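Local structure of carbonic anhydrase (Sordaria macrospora, 4O1K) at residues K103-V108 and N186-I191; K175-Q180 and K219-T224; L83-D88 and N131-N136. The protein catalyses the reversible hydration of carbon dioxide to bicarbonate as a zinc-dependent, tetrameric beta-class carbonic anhydrase. All blocks are in the same frame, centred on the assembly; numbering follows the deposited sequence.

Interaction 1 (K103-V108 and N186-I191); sequences KVKHIV and NGFPVI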
# COMPACT_ATOMS: atom_id res chain seq x y z
N LYS A 103 3.24 -21.26 -11.04
CA LYS A 103 4.40 -21.73 -11.81
C LYS A 103 4.30 -21.28 -13.27
O LYS A 103 4.53 -22.04 -14.21
CB LYS A 103 4.54 -23.25 -11.73
CG LYS A 103 4.50 -23.80 -10.30
CD LYS A 103 5.83 -23.66 -9.62
CE LYS A 103 5.87 -24.42 -8.29
NZ LYS A 103 6.68 -23.69 -7.25
N VAL A 104 3.96 -20.01 -13.42
CA VAL A 104 3.91 -19.32 -14.68
C VAL A 104 5.28 -19.42 -15.38
O VAL A 104 6.31 -19.40 -14.71
CB VAL A 104 3.42 -17.88 -14.34
CG1 VAL A 104 4.38 -16.79 -14.78
CG2 VAL A 104 1.97 -17.67 -14.80
N LYS A 105 5.30 -19.62 -16.70
CA LYS A 105 6.57 -19.73 -17.43
C LYS A 105 7.06 -18.39 -17.97
O LYS A 105 8.25 -18.24 -18.29
CB LYS A 105 6.42 -20.71 -18.60
CG LYS A 105 6.81 -22.15 -18.28
CD LYS A 105 5.79 -22.89 -17.47
CE LYS A 105 5.91 -24.39 -17.77
NZ LYS A 105 7.31 -24.85 -17.55
N HIS A 106 6.13 -17.44 -18.08
CA HIS A 106 6.43 -16.14 -18.66
C HIS A 106 5.79 -15.03 -17.82
O HIS A 106 4.67 -15.19 -17.32
CB HIS A 106 5.84 -16.05 -20.08
CG HIS A 106 6.35 -17.11 -21.00
ND1 HIS A 106 7.55 -17.00 -21.68
CD2 HIS A 106 5.81 -18.30 -21.38
CE1 HIS A 106 7.73 -18.08 -22.43
NE2 HIS A 106 6.69 -18.88 -22.26
N ILE A 107 6.48 -13.91 -17.68
CA ILE A 107 5.84 -12.71 -17.13
C ILE A 107 6.04 -11.63 -18.18
O ILE A 107 7.14 -11.40 -18.62
CB ILE A 107 6.48 -12.27 -15.82
CG1 ILE A 107 6.35 -13.36 -14.75
CG2 ILE A 107 5.77 -11.00 -15.28
CD1 ILE A 107 6.98 -12.99 -13.38
N VAL A 108 4.96 -10.99 -18.62
CA VAL A 108 5.05 -9.96 -19.66
C VAL A 108 4.59 -8.68 -19.00
O VAL A 108 3.55 -8.69 -18.35
CB VAL A 108 4.02 -10.25 -20.76
CG1 VAL A 108 3.92 -9.05 -21.72
CG2 VAL A 108 4.37 -11.57 -21.51
N ASN A 186 14.96 -23.11 -11.70
CA ASN A 186 14.15 -23.70 -12.77
C ASN A 186 14.45 -23.15 -14.16
O ASN A 186 14.16 -23.79 -15.16
CB ASN A 186 12.66 -23.51 -12.45
CG ASN A 186 12.28 -24.02 -11.06
OD1 ASN A 186 11.77 -23.26 -10.22
ND2 ASN A 186 12.53 -25.29 -10.81
N GLY A 187 15.03 -21.95 -14.23
CA GLY A 187 15.26 -21.32 -15.52
C GLY A 187 14.01 -20.62 -16.04
O GLY A 187 14.00 -20.10 -17.17
N PHE A 188 12.95 -20.62 -15.23
CA PHE A 188 11.73 -19.87 -15.56
C PHE A 188 11.21 -19.20 -14.29
O PHE A 188 11.62 -19.59 -13.19
CB PHE A 188 10.68 -20.77 -16.25
CG PHE A 188 10.06 -21.83 -15.37
CD1 PHE A 188 10.35 -23.17 -15.57
CD2 PHE A 188 9.11 -21.50 -14.40
CE1 PHE A 188 9.77 -24.15 -14.79
CE2 PHE A 188 8.53 -22.47 -13.61
CZ PHE A 188 8.85 -23.80 -13.81
N PRO A 189 10.33 -18.17 -14.41
CA PRO A 189 9.81 -17.55 -15.63
C PRO A 189 10.83 -16.64 -16.30
O PRO A 189 11.77 -16.16 -15.67
CB PRO A 189 8.65 -16.69 -15.11
CG PRO A 189 9.04 -16.34 -13.70
CD PRO A 189 9.72 -17.60 -13.20
N VAL A 190 10.64 -16.42 -17.59
CA VAL A 190 11.41 -15.39 -18.24
C VAL A 190 10.50 -14.18 -18.41
O VAL A 190 9.26 -14.29 -18.46
CB VAL A 190 12.01 -15.84 -19.58
CG1 VAL A 190 13.04 -16.96 -19.35
CG2 VAL A 190 10.93 -16.30 -20.53
N ILE A 191 11.13 -13.03 -18.48
CA ILE A 191 10.42 -11.77 -18.46
C ILE A 191 10.47 -11.07 -19.81
O ILE A 191 11.54 -11.03 -20.44
CB ILE A 191 11.07 -10.90 -17.41
CG1 ILE A 191 10.48 -11.27 -16.06
CG2 ILE A 191 10.85 -9.44 -17.68
CD1 ILE A 191 11.11 -10.56 -14.98

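Interaction 2 (K175-Q180 and K219-T224); sequences KTAALQ and KIYNLT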
# COMPACT_ATOMS: atom_id res chain seq x y z
N LYS A 175 13.59 -7.76 -9.55
CA LYS A 175 14.04 -7.57 -8.17
C LYS A 175 13.35 -8.49 -7.19
O LYS A 175 13.88 -8.74 -6.09
CB LYS A 175 13.78 -6.13 -7.72
CG LYS A 175 14.51 -5.06 -8.54
CD LYS A 175 14.04 -3.64 -8.09
CE LYS A 175 14.63 -2.57 -9.02
NZ LYS A 175 14.08 -1.22 -8.62
N THR A 176 12.18 -9.01 -7.57
CA THR A 176 11.42 -9.85 -6.63
C THR A 176 12.14 -11.13 -6.28
O THR A 176 12.77 -11.74 -7.14
CB THR A 176 9.98 -10.13 -7.08
OG1 THR A 176 9.96 -10.98 -8.24
CG2 THR A 176 9.28 -8.83 -7.38
N ALA A 177 12.05 -11.52 -5.01
CA ALA A 177 12.69 -12.74 -4.53
C ALA A 177 12.13 -13.97 -5.24
O ALA A 177 12.87 -14.89 -5.57
CB ALA A 177 12.53 -12.87 -2.99
N ALA A 178 10.82 -13.95 -5.48
CA ALA A 178 10.13 -15.07 -6.11
C ALA A 178 10.76 -15.34 -7.46
O ALA A 178 11.16 -16.49 -7.77
CB ALA A 178 8.65 -14.74 -6.27
N LEU A 179 10.82 -14.29 -8.28
CA LEU A 179 11.38 -14.38 -9.63
C LEU A 179 12.80 -14.93 -9.61
O LEU A 179 13.13 -15.87 -10.34
CB LEU A 179 11.40 -13.02 -10.34
CG LEU A 179 12.02 -13.35 -11.70
CD1 LEU A 179 11.03 -13.23 -12.81
CD2 LEU A 179 13.34 -12.65 -12.00
N GLN A 180 13.66 -14.35 -8.76
CA GLN A 180 15.06 -14.77 -8.74
C GLN A 180 15.24 -16.21 -8.29
O GLN A 180 16.00 -16.97 -8.91
CB GLN A 180 15.91 -13.83 -7.86
CG GLN A 180 17.40 -14.17 -7.97
CD GLN A 180 18.27 -13.30 -7.10
OE1 GLN A 180 19.32 -13.74 -6.63
NE2 GLN A 180 17.86 -12.05 -6.90
N LYS A 219 24.25 -7.51 -7.95
CA LYS A 219 25.46 -6.94 -7.36
C LYS A 219 25.37 -6.74 -5.84
O LYS A 219 26.36 -6.89 -5.12
CB LYS A 219 25.83 -5.66 -8.08
CG LYS A 219 26.09 -5.91 -9.57
CD LYS A 219 26.67 -4.71 -10.30
CE LYS A 219 27.43 -5.16 -11.53
NZ LYS A 219 28.61 -6.00 -11.18
N ILE A 220 24.16 -6.45 -5.35
CA ILE A 220 23.92 -6.32 -3.92
C ILE A 220 22.80 -7.24 -3.40
O ILE A 220 22.57 -7.34 -2.19
CB ILE A 220 23.60 -4.87 -3.54
CG1 ILE A 220 22.50 -4.31 -4.44
CG2 ILE A 220 24.85 -4.02 -3.66
CD1 ILE A 220 21.71 -3.15 -3.83
N TYR A 221 22.10 -7.91 -4.31
CA TYR A 221 21.04 -8.83 -3.91
C TYR A 221 21.13 -10.20 -4.61
O TYR A 221 20.21 -10.59 -5.33
CB TYR A 221 19.67 -8.18 -4.12
CG TYR A 221 18.57 -8.79 -3.27
CD1 TYR A 221 18.68 -8.82 -1.88
CD2 TYR A 221 17.43 -9.33 -3.86
CE1 TYR A 221 17.68 -9.38 -1.09
CE2 TYR A 221 16.42 -9.89 -3.08
CZ TYR A 221 16.55 -9.92 -1.69
OH TYR A 221 15.55 -10.47 -0.92
N ASN A 222 22.23 -10.92 -4.37
CA ASN A 222 22.42 -12.27 -4.93
C ASN A 222 21.96 -13.34 -3.95
O ASN A 222 22.61 -13.60 -2.93
CB ASN A 222 23.89 -12.49 -5.33
CG ASN A 222 24.08 -13.64 -6.33
OD1 ASN A 222 24.36 -13.42 -7.51
ND2 ASN A 222 23.96 -14.87 -5.85
N LEU A 223 20.83 -13.98 -4.27
CA LEU A 223 20.24 -14.98 -3.39
C LEU A 223 20.53 -16.39 -3.89
O LEU A 223 21.06 -16.58 -4.99
CB LEU A 223 18.73 -14.78 -3.29
CG LEU A 223 18.17 -13.69 -2.37
CD1 LEU A 223 18.74 -12.35 -2.72
CD2 LEU A 223 16.67 -13.65 -2.46
N THR A 224 20.19 -17.38 -3.07
CA THR A 224 20.15 -18.77 -3.50
C THR A 224 18.71 -19.29 -3.35
O THR A 224 17.90 -18.70 -2.62
CB THR A 224 21.10 -19.68 -2.68
OG1 THR A 224 20.45 -20.13 -1.48
CG2 THR A 224 22.39 -18.94 -2.32

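Interaction 3 (L83-D88 and N131-N136); sequences LVCNTD and NPWLRN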
# COMPACT_ATOMS: atom_id res chain seq x y z
N LEU A 83 2.22 -0.47 -13.92
CA LEU A 83 3.30 -0.30 -12.96
C LEU A 83 3.54 -1.51 -12.05
O LEU A 83 2.60 -2.21 -11.64
CB LEU A 83 3.03 0.92 -12.06
CG LEU A 83 2.88 2.25 -12.76
CD1 LEU A 83 2.59 3.38 -11.75
CD2 LEU A 83 4.17 2.57 -13.49
N VAL A 84 4.82 -1.73 -11.71
CA VAL A 84 5.17 -2.75 -10.71
C VAL A 84 5.89 -2.00 -9.59
O VAL A 84 7.10 -1.74 -9.69
CB VAL A 84 6.08 -3.83 -11.34
CG1 VAL A 84 6.50 -4.83 -10.31
CG2 VAL A 84 5.32 -4.58 -12.46
N CYS A 85 5.13 -1.61 -8.56
CA CYS A 85 5.64 -0.75 -7.47
C CYS A 85 6.01 -1.62 -6.27
O CYS A 85 5.22 -2.47 -5.86
CB CYS A 85 4.58 0.24 -7.02
SG CYS A 85 3.98 1.37 -8.33
N ASN A 86 7.18 -1.40 -5.67
CA ASN A 86 7.57 -2.32 -4.61
C ASN A 86 6.73 -2.25 -3.33
O ASN A 86 6.70 -3.21 -2.57
CB ASN A 86 9.07 -2.29 -4.35
CG ASN A 86 9.63 -0.90 -4.35
OD1 ASN A 86 9.85 -0.30 -5.39
ND2 ASN A 86 9.88 -0.39 -3.17
N THR A 87 6.02 -1.17 -3.07
CA THR A 87 5.17 -1.20 -1.89
C THR A 87 3.69 -1.39 -2.20
O THR A 87 2.80 -1.17 -1.35
CB THR A 87 5.44 0.00 -0.94
OG1 THR A 87 4.91 1.20 -1.51
CG2 THR A 87 6.94 0.16 -0.69
N ASP A 88 3.42 -1.83 -3.44
CA ASP A 88 2.07 -2.15 -3.87
C ASP A 88 1.82 -3.63 -3.67
O ASP A 88 2.26 -4.44 -4.48
CB ASP A 88 1.92 -1.84 -5.35
CG ASP A 88 0.55 -2.25 -5.89
OD1 ASP A 88 -0.40 -2.30 -5.10
OD2 ASP A 88 0.42 -2.50 -7.10
N ASN A 131 -1.87 11.29 -7.54
CA ASN A 131 -0.54 11.89 -7.56
C ASN A 131 0.56 10.89 -7.17
O ASN A 131 1.52 10.74 -7.91
CB ASN A 131 -0.44 13.16 -6.69
CG ASN A 131 -1.36 14.29 -7.16
OD1 ASN A 131 -1.66 14.43 -8.34
ND2 ASN A 131 -1.78 15.12 -6.21
N PRO A 132 0.43 10.20 -6.03
CA PRO A 132 1.57 9.33 -5.73
C PRO A 132 1.65 8.14 -6.69
O PRO A 132 2.74 7.59 -6.90
CB PRO A 132 1.26 8.82 -4.32
CG PRO A 132 0.06 9.57 -3.84
CD PRO A 132 -0.65 10.04 -5.04
N TRP A 133 0.52 7.74 -7.29
CA TRP A 133 0.61 6.67 -8.29
C TRP A 133 1.39 7.11 -9.53
O TRP A 133 2.35 6.44 -9.95
CB TRP A 133 -0.79 6.14 -8.64
CG TRP A 133 -0.73 4.90 -9.46
CD1 TRP A 133 -0.87 4.81 -10.81
CD2 TRP A 133 -0.53 3.57 -8.98
NE1 TRP A 133 -0.74 3.50 -11.21
CE2 TRP A 133 -0.54 2.71 -10.09
CE3 TRP A 133 -0.33 3.02 -7.71
CZ2 TRP A 133 -0.38 1.34 -9.97
CZ3 TRP A 133 -0.15 1.64 -7.59
CH2 TRP A 133 -0.16 0.82 -8.72
N LEU A 134 0.99 8.23 -10.12
CA LEU A 134 1.67 8.75 -11.30
C LEU A 134 3.09 9.20 -11.03
O LEU A 134 3.92 9.29 -11.95
CB LEU A 134 0.89 9.90 -11.88
CG LEU A 134 -0.51 9.49 -12.27
CD1 LEU A 134 -1.32 10.70 -12.70
CD2 LEU A 134 -0.44 8.46 -13.38
N ARG A 135 3.39 9.48 -9.76
CA ARG A 135 4.76 9.86 -9.41
C ARG A 135 5.74 8.80 -9.89
O ARG A 135 6.86 9.13 -10.31
CB ARG A 135 4.87 10.07 -7.88
CG ARG A 135 6.23 10.61 -7.38
CD ARG A 135 6.06 11.00 -5.91
NE ARG A 135 4.93 11.94 -5.79
CZ ARG A 135 4.02 11.95 -4.82
NH1 ARG A 135 4.07 11.10 -3.81
NH2 ARG A 135 3.03 12.84 -4.86
N ASN A 136 5.33 7.54 -9.86
CA ASN A 136 6.26 6.47 -10.29
C ASN A 136 6.72 6.64 -11.71
O ASN A 136 7.85 6.27 -12.08
CB ASN A 136 5.55 5.13 -10.18
CG ASN A 136 5.30 4.76 -8.75
OD1 ASN A 136 4.16 4.79 -8.27
ND2 ASN A 136 6.35 4.39 -8.06

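Interaction 1 (K103-V108 and N186-I191)
V190 O is gripped twice by segment 103-108: I107 N donates to it over 2.9 Å in a nearly straight bond (166°), and the CA of H106 adds a CA-H...O contact. The N-H of the same residue, V190, turned to the same segment, gives a bond of 3.1 Å from V190 N to K105 O, an atom that the CA of P189 also approaches. These bonds are the parallel ladder at its start, with H106 paired to V190 and I107 to I191. Side chains then sort by face. On one, the imidazole of H106 and the branch of V190 run side by side, with V190 CG2 at 3.6 Å from H106 ND1, whose polar partner is H192. On the other, I107 CD1 meets P189 CG at 3.9 Å, while I107 CB backs onto I191 CG1. Before the ladder, the chain enters through a cis peptide bond between F188 and P189. Because its CG lies between the backbone N and the carbonyl carbon (chi1 69°), the F188 ring reaches the bend at K103-K105. There V104 O comes obliquely to within 3.5 Å of F188 CD2, and the bent chain of K105 brings NZ over a ring face, a cation-pi contact 4.2 Å from the F188 ring centroid. Shortening F188 to an alanine is likely to leave the K105 ammonium without its aromatic partner and open a gap beside the V104 carbonyl. Strand 51-56 flanks 106-112, placing the contact within the central sheet, its I107/I191 face covered by helices 154-174 and 177-186.

Interaction 2 (K175-Q180 and K219-T224)
Q180 reaches from the first turn of helix 177-186 to the C-terminal tail and, in the conformer described here, one of two deposited, holds it with both ends of its amide. OE1 of Q180 accepts from L223 N at 2.8 Å, and NE2 of Q180 donates to Y221 O at 3.2 Å. The second bond runs almost along the C=O axis (170°), with Y221 O in the plane of the Q180 amide. The reach follows from a stretched side chain, with CG anti to the backbone N (chi1 -174°) and no bend beyond. This is the tight part: the L223 CB also closes to 3.5 Å from Q180 OE1. Around it the fit is looser. A177 CB touches L223 CD2 only at 4.2 Å, the carbonyl of K175 stands obliquely off the Y221 ring, and the exposed N222, whose CB points away from the helix, marks the solvent side. Y221 looks instead to the third subunit, where K125 O takes its hydroxyl bond and R138 makes a cation-pi contact. A side-chain amide that pairs with the C=O of one residue and the N-H two further on imitates a neighbouring strand, and here it pins an irregular tail against a helix whose N-cap is T176.

Interaction 3 (L83-D88 and N131-N136)
The side chains of L83 and W133 run antiparallel alongside each other, so that the L83 methyl CD1 comes down on the indole face. It forms a CH-pi contact with the five-membered ring, 3.7 Å from the W133 centroid and 25° off the ring normal, and stands 3.4 Å from W133 NE1. On the same face but over the six-membered ring lies the C85 sulfur, a sulfur-aromatic contact with SG 4.4 Å from that W133 centroid. D88 approaches differently: its carboxylate is turned almost perpendicular to the indole (86°), and OD2 meets the ring edge in plane, 3.7 Å from W133 CH2. One flat group thus presents its face to apolar and sulfur atoms and its rim of C-H bonds to a carboxylate oxygen, an arrangement consistent with the ring's polarity. The indole extends toward the loop because W133 CG is anti to its own backbone N (chi1 -170°), and its N-H is bonded to I80 O, which helps fix the ring's rotation. One helical turn on, N136 also packs against L83, with its CB 3.8 Å from L83 CD1. Further partners of D88 OD2 are N90 of the second subunit and, weakly, V91 N. The loop ends in a type I turn from C85 to D88, and D88 is the N-cap of helix 89-100. With the L83 side chain about 9 Å from the zinc ion, the whole is a type I turn leading into an N-capped helix, packed beside the metal site and at the subunit interface of a beta-carbonic anhydrase.

How the interactions relate
Interaction 1 belongs to the central sheet, and its chemistry is mostly backbone bonding and aliphatic packing, with its cation-pi pair at the more exposed end. Interaction 2 lies farther out, its centre about 21 Å from the chain's centre, and relies on a side-chain amide to hold an irregular tail. Interaction 3, buried like interaction 2, depends on aromatic face and edge contacts and has no clear hydrogen bond between its two segments. Helix 177-186 joins the first two: L179 of 175-180 packs on I191, P189 and I107. Interactions 2 and 3 do not touch each other, yet both meet the third subunit and are buried in the assembly, whereas interaction 1 is only partly buried although it lies in the sheet.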